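Local structure of protelomerase (Agrobacterium tumefaciens, 4F43) at residues E122-R125 against Q126-I130; H87-L90 against K91-T94; E102-R105 against V106-K110; A211-K214 against R215-S219; V271-H274 against N275-P279. The protein probably cuts replicated telomere junctions and rejoins the strands as covalently closed hairpin ends of linear DNA, which it also protects. The protein carries 1 engineered substitution. All coordinates share one frame; numbering follows the deposited sequence. Where two conformers were deposited one is given.

Interaction 1. Residues E122-R125 against Q126-I130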
# COMPACT_ATOMS: atom_id res chain seq x y z
N GLU A 122 -22.47 -6.07 -6.81
CA GLU A 122 -23.89 -5.72 -6.91
C GLU A 122 -24.34 -4.58 -5.99
O GLU A 122 -25.04 -3.67 -6.42
CB GLU A 122 -24.76 -6.96 -6.72
CG GLU A 122 -24.86 -7.83 -7.96
CD GLU A 122 -24.86 -9.31 -7.64
OE1 GLU A 122 -24.58 -9.67 -6.48
OE2 GLU A 122 -25.13 -10.11 -8.56
N ASN A 123 -23.93 -4.64 -4.73
CA ASN A 123 -24.36 -3.65 -3.75
C ASN A 123 -23.33 -2.55 -3.52
O ASN A 123 -23.12 -2.12 -2.39
CB ASN A 123 -24.69 -4.33 -2.42
CG ASN A 123 -25.65 -5.50 -2.58
OD1 ASN A 123 -26.61 -5.43 -3.35
ND2 ASN A 123 -25.39 -6.58 -1.85
N TYR A 124 -22.69 -2.10 -4.60
CA TYR A 124 -21.61 -1.12 -4.48
C TYR A 124 -22.11 0.28 -4.13
O TYR A 124 -21.42 1.04 -3.45
CB TYR A 124 -20.75 -1.09 -5.75
CG TYR A 124 -21.35 -0.30 -6.90
CD1 TYR A 124 -20.97 1.01 -7.13
CD2 TYR A 124 -22.27 -0.88 -7.76
CE1 TYR A 124 -21.50 1.74 -8.18
CE2 TYR A 124 -22.81 -0.16 -8.81
CZ TYR A 124 -22.42 1.15 -9.02
OH TYR A 124 -22.95 1.87 -10.06
N ARG A 125 -23.32 0.61 -4.58
CA ARG A 125 -23.93 1.90 -4.27
C ARG A 125 -24.11 2.06 -2.77
O ARG A 125 -23.91 3.14 -2.21
CB ARG A 125 -25.27 2.05 -4.99
CG ARG A 125 -25.18 2.08 -6.50
CD ARG A 125 -26.56 2.21 -7.13
NE ARG A 125 -26.49 2.40 -8.58
CZ ARG A 125 -26.41 3.59 -9.17
NH1 ARG A 125 -26.40 4.69 -8.44
NH2 ARG A 125 -26.35 3.67 -10.49
N GLN A 126 -24.51 0.96 -2.12
CA GLN A 126 -24.70 0.95 -0.68
C GLN A 126 -23.38 1.19 0.04
O GLN A 126 -23.33 1.90 1.04
CB GLN A 126 -25.31 -0.38 -0.24
CG GLN A 126 -26.58 -0.75 -0.98
CD GLN A 126 -27.30 -1.93 -0.35
OE1 GLN A 126 -27.34 -2.07 0.87
NE2 GLN A 126 -27.86 -2.79 -1.19
N VAL A 127 -22.31 0.60 -0.48
CA VAL A 127 -20.98 0.77 0.09
C VAL A 127 -20.52 2.22 -0.04
O VAL A 127 -20.01 2.81 0.92
CB VAL A 127 -19.95 -0.16 -0.59
CG1 VAL A 127 -18.55 0.14 -0.09
CG2 VAL A 127 -20.31 -1.61 -0.36
N LEU A 128 -20.71 2.78 -1.23
CA LEU A 128 -20.38 4.18 -1.48
C LEU A 128 -21.14 5.10 -0.53
O LEU A 128 -20.58 6.06 0.01
CB LEU A 128 -20.70 4.55 -2.93
CG LEU A 128 -19.85 3.87 -4.01
CD1 LEU A 128 -20.41 4.16 -5.39
CD2 LEU A 128 -18.41 4.33 -3.91
N LYS A 129 -22.42 4.79 -0.33
CA LYS A 129 -23.24 5.55 0.60
C LYS A 129 -22.72 5.42 2.03
O LYS A 129 -22.72 6.39 2.79
CB LYS A 129 -24.70 5.08 0.54
CG LYS A 129 -25.63 5.84 1.47
CD LYS A 129 -25.71 7.31 1.09
CE LYS A 129 -26.29 8.14 2.22
NZ LYS A 129 -27.57 7.58 2.74
N ILE A 130 -22.26 4.22 2.39
CA ILE A 130 -21.70 3.98 3.71
C ILE A 130 -20.45 4.83 3.94
O ILE A 130 -20.29 5.44 4.99
CB ILE A 130 -21.36 2.49 3.94
CG1 ILE A 130 -22.64 1.66 4.05
CG2 ILE A 130 -20.54 2.31 5.20
CD1 ILE A 130 -22.39 0.18 4.20
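L128 reaches back one turn of helix 124-134 to lie against Y124. Its CB sits 3.6 Å from Y124 O, and CG comes closer to the same carbonyl oxygen, 3.3 Å from Y124 O. From CG the CD1 branch goes on to the aromatic ring, where L128 CD1 is 3.6 Å from Y124 CD1 and slightly farther from CE1; the methyl meets the ring obliquely. Y124 CG sits between its backbone N and carbonyl carbon (chi1 80°), uncommon in a helix, which places the ring beside L128. R125 CG lies above one ring face, offset toward the rim. Beneath the side chains run the backbone bonds L128 N to Y124 O and K129 N to R125 O, both 2.9 Å, preceded by a weak one from V127 N to N123 O at 3.4 Å. N123 and Q126 run side by side, their amide planes 46° apart, and N123 OD1 stays 3.6 Å from Q126 NE2. The Y124 hydroxyl is hydrogen-bonded to E311, while L267 and V271 of helix 263-276 also pack on this tyrosine. N123 occupies the N-cap position without a capping bond from its side chain. This is the first turn of a helix in the telomere resolvase catalytic domain, with an i to i+4 aromatic-aliphatic pair facing helix 263-276.

Interaction 2. Residues H87-L90 against K91-T94. With nucleotides of chain B.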
# COMPACT_ATOMS: atom_id res chain seq x y z
N HIS A 87 28.76 -1.80 0.09
CA HIS A 87 29.23 -3.04 0.71
C HIS A 87 28.99 -4.24 -0.20
O HIS A 87 27.91 -4.38 -0.78
CB HIS A 87 28.55 -3.25 2.06
CG HIS A 87 29.34 -4.11 3.00
ND1 HIS A 87 29.34 -5.49 2.93
CD2 HIS A 87 30.15 -3.79 4.03
CE1 HIS A 87 30.11 -5.98 3.87
NE2 HIS A 87 30.62 -4.97 4.56
N PRO A 88 30.00 -5.12 -0.33
CA PRO A 88 29.95 -6.30 -1.19
C PRO A 88 28.86 -7.29 -0.77
O PRO A 88 28.41 -8.09 -1.59
CB PRO A 88 31.33 -6.94 -0.99
CG PRO A 88 32.20 -5.82 -0.53
CD PRO A 88 31.32 -4.96 0.31
N MET A 89 28.44 -7.22 0.49
CA MET A 89 27.41 -8.11 1.01
C MET A 89 26.10 -7.93 0.27
O MET A 89 25.29 -8.85 0.18
CB MET A 89 27.21 -7.88 2.50
CG MET A 89 26.49 -9.01 3.20
SD MET A 89 27.30 -10.57 2.84
CE MET A 89 26.51 -11.64 4.03
N LEU A 90 25.89 -6.72 -0.26
CA LEU A 90 24.69 -6.41 -1.02
C LEU A 90 24.63 -7.23 -2.31
O LEU A 90 23.56 -7.45 -2.87
CB LEU A 90 24.64 -4.92 -1.34
CG LEU A 90 24.48 -3.99 -0.14
CD1 LEU A 90 24.57 -2.53 -0.57
CD2 LEU A 90 23.16 -4.26 0.56
N LYS A 91 25.80 -7.67 -2.78
CA LYS A 91 25.87 -8.50 -3.98
C LYS A 91 25.81 -9.97 -3.57
O LYS A 91 25.61 -10.85 -4.41
CB LYS A 91 27.15 -8.23 -4.75
CG LYS A 91 27.50 -6.75 -4.89
CD LYS A 91 26.36 -5.96 -5.50
CE LYS A 91 26.62 -4.46 -5.42
NZ LYS A 91 25.47 -3.66 -5.90
N ILE A 92 25.98 -10.21 -2.28
CA ILE A 92 25.93 -11.56 -1.74
C ILE A 92 24.57 -11.84 -1.11
O ILE A 92 23.95 -12.87 -1.37
CB ILE A 92 27.03 -11.77 -0.68
CG1 ILE A 92 28.41 -11.58 -1.30
CG2 ILE A 92 26.91 -13.15 -0.05
CD1 ILE A 92 29.55 -11.72 -0.32
N ALA A 93 24.12 -10.91 -0.27
CA ALA A 93 22.84 -11.05 0.41
C ALA A 93 21.66 -10.73 -0.50
O ALA A 93 21.00 -9.71 -0.34
CB ALA A 93 22.80 -10.18 1.66
N THR A 94 21.42 -11.61 -1.47
CA THR A 94 20.29 -11.45 -2.37
C THR A 94 19.63 -12.80 -2.62
O THR A 94 20.22 -13.85 -2.36
CB THR A 94 20.70 -10.82 -3.71
OG1 THR A 94 19.53 -10.55 -4.49
CG2 THR A 94 21.62 -11.75 -4.48
P DA B 19 18.33 -8.74 -7.11
OP1 DA B 19 19.15 -7.82 -6.28
OP2 DA B 19 18.94 -9.97 -7.67
O5' DA B 19 17.04 -9.17 -6.27
C5' DA B 19 16.64 -8.43 -5.12
C4' DA B 19 15.73 -7.26 -5.48
O4' DA B 19 14.67 -7.68 -6.36
C3' DA B 19 14.96 -6.67 -4.31
O3' DA B 19 15.75 -5.75 -3.57
C2' DA B 19 13.81 -5.95 -5.00
C1' DA B 19 13.73 -6.62 -6.37
N9 DA B 19 12.40 -7.14 -6.69
C8 DA B 19 12.01 -8.44 -6.87
N7 DA B 19 10.74 -8.58 -7.14
C5 DA B 19 10.25 -7.28 -7.14
C6 DA B 19 8.96 -6.75 -7.37
N6 DA B 19 7.88 -7.49 -7.65
N1 DA B 19 8.83 -5.41 -7.29
C2 DA B 19 9.90 -4.66 -7.01
N3 DA B 19 11.15 -5.05 -6.79
C4 DA B 19 11.26 -6.38 -6.86
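K91 N donates to P88 O at 2.9 Å, the clearest bond across this short, weakly bonded helical turn, whose entry is capped by a histidine. The donor stands above the carbonyl plane of P88, 57° out of it. I92 N lies between two acceptors and is held weakly by each, P88 O at 3.3 Å and M89 O at 2.9 Å. A93 N also points to M89 O, but that separation is too short to be trusted in detail. At the entry, H87 ND1 accepts from M89 N at 3.1 Å, with the donor close to the imidazole plane, and P88 CD covers one face of that ring. The exit is an inverse gamma turn centred on A93, and R76 of helix 65-82 bonds the carbonyl oxygens of both L90 and A93. Packing follows outside these bonds. M89 swings its CG opposite the backbone N (chi1 -162°), bends at chi2 and lays its sulfur across I92 at about a right angle, SD 3.7 Å from I92 CB. Farther back along the same chain, M89 CG is 4.2 Å from A93 CB. M89 packs on F36 and M40 of helix 28-40, M49 and W53 of helix 46-59 and I79 of helix 65-82, joining the turn to the N-terminal helices. On the DNA side, T94 OG1 lies 3.3 Å from both OP1 and OP2 of DA19 of chain B.

Interaction 3. Residues E102-R105 against V106-K110. With nucleotides of chain B.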
# COMPACT_ATOMS: atom_id res chain seq x y z
N GLU A 102 9.83 -17.11 -10.41
CA GLU A 102 8.67 -17.89 -10.00
C GLU A 102 7.64 -16.97 -9.36
O GLU A 102 6.44 -17.11 -9.59
CB GLU A 102 9.08 -19.00 -9.02
CG GLU A 102 7.93 -19.87 -8.54
CD GLU A 102 7.47 -20.87 -9.59
OE1 GLU A 102 8.04 -20.89 -10.70
OE2 GLU A 102 6.53 -21.64 -9.30
N ALA A 103 8.12 -16.01 -8.56
CA ALA A 103 7.25 -15.02 -7.94
C ALA A 103 6.48 -14.22 -8.98
O ALA A 103 5.25 -14.09 -8.90
CB ALA A 103 8.06 -14.10 -7.04
N ARG A 104 7.20 -13.67 -9.95
CA ARG A 104 6.60 -12.90 -11.03
C ARG A 104 5.58 -13.72 -11.81
O ARG A 104 4.45 -13.27 -12.06
CB ARG A 104 7.68 -12.37 -11.97
CG ARG A 104 7.16 -11.78 -13.27
CD ARG A 104 8.18 -10.84 -13.90
NE ARG A 104 9.45 -11.50 -14.17
CZ ARG A 104 10.56 -10.86 -14.53
NH1 ARG A 104 11.68 -11.53 -14.76
NH2 ARG A 104 10.55 -9.54 -14.67
N ARG A 105 5.98 -14.94 -12.18
CA ARG A 105 5.11 -15.88 -12.87
C ARG A 105 3.80 -16.09 -12.12
O ARG A 105 2.72 -15.95 -12.70
CB ARG A 105 5.82 -17.22 -13.05
CG ARG A 105 4.91 -18.33 -13.54
CD ARG A 105 4.99 -19.56 -12.64
NE ARG A 105 3.70 -19.91 -12.06
CZ ARG A 105 3.50 -20.92 -11.23
NH1 ARG A 105 2.29 -21.16 -10.75
NH2 ARG A 105 4.51 -21.69 -10.87
N VAL A 106 3.91 -16.44 -10.84
CA VAL A 106 2.73 -16.67 -10.01
C VAL A 106 1.85 -15.42 -9.93
O VAL A 106 0.62 -15.51 -10.00
CB VAL A 106 3.12 -17.14 -8.60
CG1 VAL A 106 1.91 -17.17 -7.69
CG2 VAL A 106 3.77 -18.52 -8.66
N LYS A 107 2.49 -14.25 -9.80
CA LYS A 107 1.77 -12.98 -9.73
C LYS A 107 0.92 -12.74 -10.98
O LYS A 107 -0.31 -12.62 -10.90
CB LYS A 107 2.74 -11.82 -9.54
CG LYS A 107 2.09 -10.46 -9.58
CD LYS A 107 3.11 -9.34 -9.55
CE LYS A 107 3.94 -9.32 -10.83
NZ LYS A 107 4.93 -8.21 -10.83
N MET A 108 1.58 -12.67 -12.13
CA MET A 108 0.90 -12.42 -13.40
C MET A 108 -0.13 -13.51 -13.70
O MET A 108 -1.13 -13.26 -14.38
CB MET A 108 1.92 -12.32 -14.54
CG MET A 108 2.99 -11.26 -14.33
SD MET A 108 2.31 -9.60 -14.23
CE MET A 108 1.56 -9.44 -15.85
N GLU A 109 0.13 -14.71 -13.21
CA GLU A 109 -0.81 -15.81 -13.36
C GLU A 109 -2.08 -15.50 -12.58
O GLU A 109 -3.19 -15.67 -13.09
CB GLU A 109 -0.21 -17.12 -12.85
CG GLU A 109 -1.19 -18.28 -12.82
CD GLU A 109 -0.61 -19.51 -12.15
OE1 GLU A 109 -0.47 -19.51 -10.91
OE2 GLU A 109 -0.29 -20.48 -12.87
N LYS A 110 -1.91 -15.05 -11.34
CA LYS A 110 -3.04 -14.67 -10.49
C LYS A 110 -3.86 -13.56 -11.14
O LYS A 110 -5.09 -13.64 -11.20
CB LYS A 110 -2.55 -14.21 -9.12
CG LYS A 110 -2.06 -15.33 -8.22
CD LYS A 110 -1.43 -14.77 -6.96
CE LYS A 110 -0.99 -15.88 -6.03
NZ LYS A 110 -0.12 -15.36 -4.94
P DT B 12 -2.01 -12.74 -3.14
OP1 DT B 12 -3.39 -13.13 -3.50
OP2 DT B 12 -0.87 -13.36 -3.86
O5' DT B 12 -1.87 -11.15 -3.27
C5' DT B 12 -2.76 -10.32 -2.54
C4' DT B 12 -2.31 -8.87 -2.58
O4' DT B 12 -0.97 -8.76 -2.05
C3' DT B 12 -2.26 -8.24 -3.97
O3' DT B 12 -2.70 -6.89 -3.87
C2' DT B 12 -0.78 -8.30 -4.32
C1' DT B 12 -0.21 -7.98 -2.95
N1 DT B 12 1.24 -8.26 -2.75
C2 DT B 12 2.06 -7.20 -2.46
O2 DT B 12 1.65 -6.05 -2.35
N3 DT B 12 3.37 -7.52 -2.29
C4 DT B 12 3.96 -8.76 -2.37
O4 DT B 12 5.17 -8.92 -2.20
C5 DT B 12 3.05 -9.84 -2.68
C7 DT B 12 3.57 -11.24 -2.81
C6 DT B 12 1.76 -9.54 -2.86
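The R105 guanidinium has V106 CG2 over the centre of one face, 3.5 Å above the plane, and the carboxylate of E109 at its edge. Along that edge R105 NH1 donates to E109 OE1 at 3.2 Å, only 6° out of the guanidinium plane. The carboxylate plane is steeply inclined, 71° from the guanidinium, and OE1 is met from above its own plane. A second carboxylate grips the other terminal nitrogen, E102 OE2 standing 2.6 Å from R105 NH2. Bends at chi2 and chi3 fold the arginine over the valine, while E109 runs alongside it in extended form. Two acidic partners probably limit the guanidinium's rotation and leave the trio net negative if all are charged. V106 CG2 also touches E102 O at 3.2 Å. Regular helical bonds underlie the network, among them V106 N to E102 O and E109 N to R105 O, each 2.9 Å. Other side chains meet the DNA. K110 is extended toward a backbone phosphate, its NZ placed 2.4 Å from OP2 of DT12 of chain B, a length too short to trust though a hydrogen bond is likely, and K107 NZ bonds O4 of a thymine base. R104 packs on a sugar. Helix 97-115 thus combines an i-3, i, i+4 salt-bridge network of E102, R105 and E109 with lysine contacts to base and phosphate, as expected of a DNA-binding helix.

Interaction 4. Residues A211-K214 against R215-S219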
# COMPACT_ATOMS: atom_id res chain seq x y z
N ALA A 211 -13.93 18.98 3.90
CA ALA A 211 -14.36 19.19 5.28
C ALA A 211 -13.98 18.00 6.16
O ALA A 211 -13.40 18.18 7.23
CB ALA A 211 -15.86 19.44 5.34
N ALA A 212 -14.31 16.80 5.69
CA ALA A 212 -14.02 15.58 6.44
C ALA A 212 -12.52 15.39 6.68
O ALA A 212 -12.11 14.93 7.74
CB ALA A 212 -14.59 14.37 5.73
N TYR A 213 -11.73 15.76 5.68
CA TYR A 213 -10.28 15.68 5.79
C TYR A 213 -9.75 16.72 6.77
O TYR A 213 -8.88 16.43 7.59
CB TYR A 213 -9.63 15.88 4.42
CG TYR A 213 -8.14 16.12 4.47
CD1 TYR A 213 -7.25 15.09 4.72
CD2 TYR A 213 -7.62 17.40 4.28
CE1 TYR A 213 -5.89 15.31 4.77
CE2 TYR A 213 -6.26 17.63 4.33
CZ TYR A 213 -5.40 16.59 4.57
OH TYR A 213 -4.04 16.81 4.63
N LYS A 214 -10.31 17.93 6.69
CA LYS A 214 -9.90 19.01 7.58
C LYS A 214 -10.21 18.66 9.03
O LYS A 214 -9.49 19.05 9.94
CB LYS A 214 -10.60 20.32 7.19
CG LYS A 214 -9.89 21.56 7.69
CD LYS A 214 -8.48 21.64 7.15
CE LYS A 214 -7.74 22.86 7.68
NZ LYS A 214 -6.34 22.92 7.18
N ARG A 215 -11.29 17.91 9.23
CA ARG A 215 -11.64 17.42 10.56
C ARG A 215 -10.71 16.28 10.97
O ARG A 215 -10.31 16.19 12.13
CB ARG A 215 -13.09 16.94 10.59
CG ARG A 215 -14.12 18.05 10.43
CD ARG A 215 -15.51 17.47 10.23
NE ARG A 215 -15.88 16.58 11.33
CZ ARG A 215 -16.71 15.55 11.20
NH1 ARG A 215 -17.24 15.27 10.03
NH2 ARG A 215 -16.99 14.79 12.26
N LEU A 216 -10.38 15.42 10.02
CA LEU A 216 -9.51 14.28 10.25
C LEU A 216 -8.14 14.71 10.75
O LEU A 216 -7.59 14.13 11.68
CB LEU A 216 -9.35 13.46 8.97
CG LEU A 216 -8.25 12.40 8.97
CD1 LEU A 216 -8.66 11.17 9.76
CD2 LEU A 216 -7.85 12.03 7.54
N ARG A 217 -7.58 15.74 10.11
CA ARG A 217 -6.23 16.20 10.42
C ARG A 217 -6.10 16.85 11.79
O ARG A 217 -5.11 16.64 12.49
CB ARG A 217 -5.73 17.14 9.33
CG ARG A 217 -5.07 16.42 8.16
CD ARG A 217 -3.75 15.81 8.59
NE ARG A 217 -3.43 14.60 7.83
CZ ARG A 217 -3.66 13.37 8.27
NH1 ARG A 217 -4.22 13.18 9.46
NH2 ARG A 217 -3.33 12.33 7.52
N GLU A 218 -7.09 17.65 12.17
CA GLU A 218 -7.00 18.44 13.40
C GLU A 218 -7.41 17.66 14.65
O GLU A 218 -7.44 18.21 15.75
CB GLU A 218 -7.83 19.71 13.27
CG GLU A 218 -7.33 20.64 12.17
CD GLU A 218 -8.19 21.87 12.01
OE1 GLU A 218 -9.19 22.00 12.74
OE2 GLU A 218 -7.85 22.72 11.15
N SER A 219 -7.72 16.38 14.48
CA SER A 219 -8.04 15.52 15.62
C SER A 219 -6.77 15.07 16.32
O SER A 219 -5.67 15.23 15.80
CB SER A 219 -8.87 14.31 15.16
OG SER A 219 -8.17 13.56 14.19
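Y213 overlaps the aliphatic part of R217 one turn farther along helix 206-217, with Y213 CZ 3.6 Å from R217 CG. CE1 and the hydroxyl of the tyrosine lie almost as near to that methylene, which approaches the ring obliquely. The guanidinium itself is tilted 69° from the ring, and R217 NE keeps 3.9 Å from Y213 OH. A bend at chi2 (-70°) takes the arginine obliquely across the hydroxyl end of the tyrosine, and its NH2 reaches the carbonyl of F159 in a weak hydrogen bond. The tyrosine hydroxyl bonds the carbonyl of A162, and the ring meets F164 edge to face. L216 CD2 lies near the same ring edge, closer to its root, 4.2 Å from Y213 CD1. A212, Y213 and L216 face helix 140-151, packing on I143 and L147. Beneath this layer R217 N bonds Y213 O at 2.9 Å, and R215 N and L216 N bond A211 O and A212 O in the same way. K214 and E218 bring opposite charges together on another side of the helix, but K214 NZ stays 4.3 Å from E218 OE2, beyond a salt bridge. Where the helix closes, S219 OG donates to L216 O at 2.6 Å from above the carbonyl plane. S219 is also the N-cap of the following helix. The chemistry implies division of labour: methylenes and rings do the packing, the Y213 hydroxyl and, more weakly, R217 NH2 bond backbone carbonyls, and the exposed lysine-glutamate pair probably adds only mild attraction.

Interaction 5. Residues V271-H274 against N275-P279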
# COMPACT_ATOMS: atom_id res chain seq x y z
N VAL A 271 -15.61 2.67 -10.49
CA VAL A 271 -16.71 3.63 -10.49
C VAL A 271 -16.33 4.95 -11.16
O VAL A 271 -17.08 5.46 -12.00
CB VAL A 271 -17.23 3.89 -9.06
CG1 VAL A 271 -18.23 5.04 -9.07
CG2 VAL A 271 -17.87 2.64 -8.49
N ALA A 272 -15.17 5.49 -10.80
CA ALA A 272 -14.75 6.77 -11.38
C ALA A 272 -14.46 6.64 -12.88
O ALA A 272 -14.61 7.60 -13.62
CB ALA A 272 -13.56 7.33 -10.65
N TYR A 273 -14.05 5.45 -13.31
CA TYR A 273 -13.95 5.19 -14.74
C TYR A 273 -15.35 5.13 -15.34
O TYR A 273 -15.58 5.63 -16.44
CB TYR A 273 -13.21 3.88 -15.03
CG TYR A 273 -13.24 3.50 -16.49
CD1 TYR A 273 -12.33 4.05 -17.38
CD2 TYR A 273 -14.18 2.61 -16.99
CE1 TYR A 273 -12.35 3.72 -18.73
CE2 TYR A 273 -14.21 2.27 -18.32
CZ TYR A 273 -13.29 2.82 -19.19
OH TYR A 273 -13.32 2.49 -20.52
N HIS A 274 -16.28 4.52 -14.61
CA HIS A 274 -17.65 4.37 -15.09
C HIS A 274 -18.36 5.71 -15.23
O HIS A 274 -19.30 5.84 -16.02
CB HIS A 274 -18.43 3.46 -14.13
CG HIS A 274 -19.80 3.11 -14.62
ND1 HIS A 274 -20.89 3.93 -14.44
CD2 HIS A 274 -20.26 2.02 -15.28
CE1 HIS A 274 -21.96 3.36 -14.97
NE2 HIS A 274 -21.60 2.20 -15.48
N ASN A 275 -17.91 6.71 -14.49
CA ASN A 275 -18.57 8.01 -14.48
C ASN A 275 -17.85 9.14 -15.22
O ASN A 275 -18.49 9.92 -15.93
CB ASN A 275 -18.88 8.45 -13.05
CG ASN A 275 -20.00 7.64 -12.41
OD1 ASN A 275 -20.22 6.49 -12.77
ND2 ASN A 275 -20.71 8.25 -11.47
N PHE A 276 -16.54 9.24 -15.05
CA PHE A 276 -15.81 10.43 -15.49
C PHE A 276 -14.90 10.23 -16.70
O PHE A 276 -14.38 11.21 -17.25
CB PHE A 276 -15.00 11.01 -14.33
CG PHE A 276 -15.81 11.28 -13.10
CD1 PHE A 276 -16.52 12.45 -12.97
CD2 PHE A 276 -15.85 10.36 -12.07
CE1 PHE A 276 -17.27 12.71 -11.84
CE2 PHE A 276 -16.59 10.60 -10.93
CZ PHE A 276 -17.30 11.78 -10.81
N ALA A 277 -14.70 8.99 -17.12
CA ALA A 277 -13.72 8.68 -18.16
C ALA A 277 -14.05 9.29 -19.52
O ALA A 277 -15.13 9.04 -20.08
CB ALA A 277 -13.54 7.18 -18.29
N PRO A 278 -13.12 10.10 -20.06
CA PRO A 278 -13.19 10.68 -21.41
C PRO A 278 -13.28 9.60 -22.49
O PRO A 278 -12.92 8.46 -22.23
CB PRO A 278 -11.87 11.45 -21.52
CG PRO A 278 -11.52 11.78 -20.11
CD PRO A 278 -11.95 10.59 -19.32
N PRO A 279 -13.75 9.97 -23.69
CA PRO A 279 -13.96 8.98 -24.76
C PRO A 279 -12.68 8.59 -25.50
O PRO A 279 -12.69 7.59 -26.21
CB PRO A 279 -14.91 9.70 -25.71
CG PRO A 279 -14.56 11.14 -25.54
CD PRO A 279 -14.22 11.31 -24.09
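Y273 and A277 form the close apolar contact at the end of helix 263-276: A277 CB sits 3.5 Å from Y273 CD1 and also touches Y273 O. The methyl approaches the tyrosine ring obliquely. Beside it, F276 turns its edge to the preceding turn, with CD2 4.1 Å from A272 CB and A272 O near the plane of the ring. N275 CB covers one face of the same ring, offset toward the rim. F276 N holds A272 O with a sound backbone bond of 2.9 Å. L203 packs on V271, A272 and F276, while Y273 and F276 also reach Y286 of helix 283-291, so this side of the helix joins other parts of the catalytic domain. The N275 side is looser. Its backbone N bonds V271 O only weakly, and its side chain is exposed. That side is spanned by a bond between neighbours: H274 ND1 donates to N275 OD1 at 3.1 Å. The acceptor lies 3° from the imidazole plane, although ring and amide are turned 51° apart. N275 CG stands beside its backbone N (chi1 -72°), which carries OD1 back over the peptide toward H274. The bond is consistent with a proton on ND1 and probably helps to set the turn of the imidazole, on which L309, E311 and D312 also pack. A directed polar link thus ties the exposed residue to its neighbour, while the apolar groups fasten the last turn through undirected contacts.

How the interactions relate
All five contacts are local, each within one helix or its ends. Interactions 1 and 5 alone touch each other, through V271, with centres about 17 Å apart. Together with interaction 4 they lie in the catalytic domain, where aromatic rings meet aliphatic groups on partly buried faces. Interaction 3 is a surface contact governed by charge, with lysines on the DNA. Interaction 2 also reaches the DNA, at its T94 end, but has a more buried, sulfur-rich packing side; its helix 89-92 directly precedes helix 97-115 of interaction 3. Interactions 2 and 4 lie on opposite sides of the chain's centre.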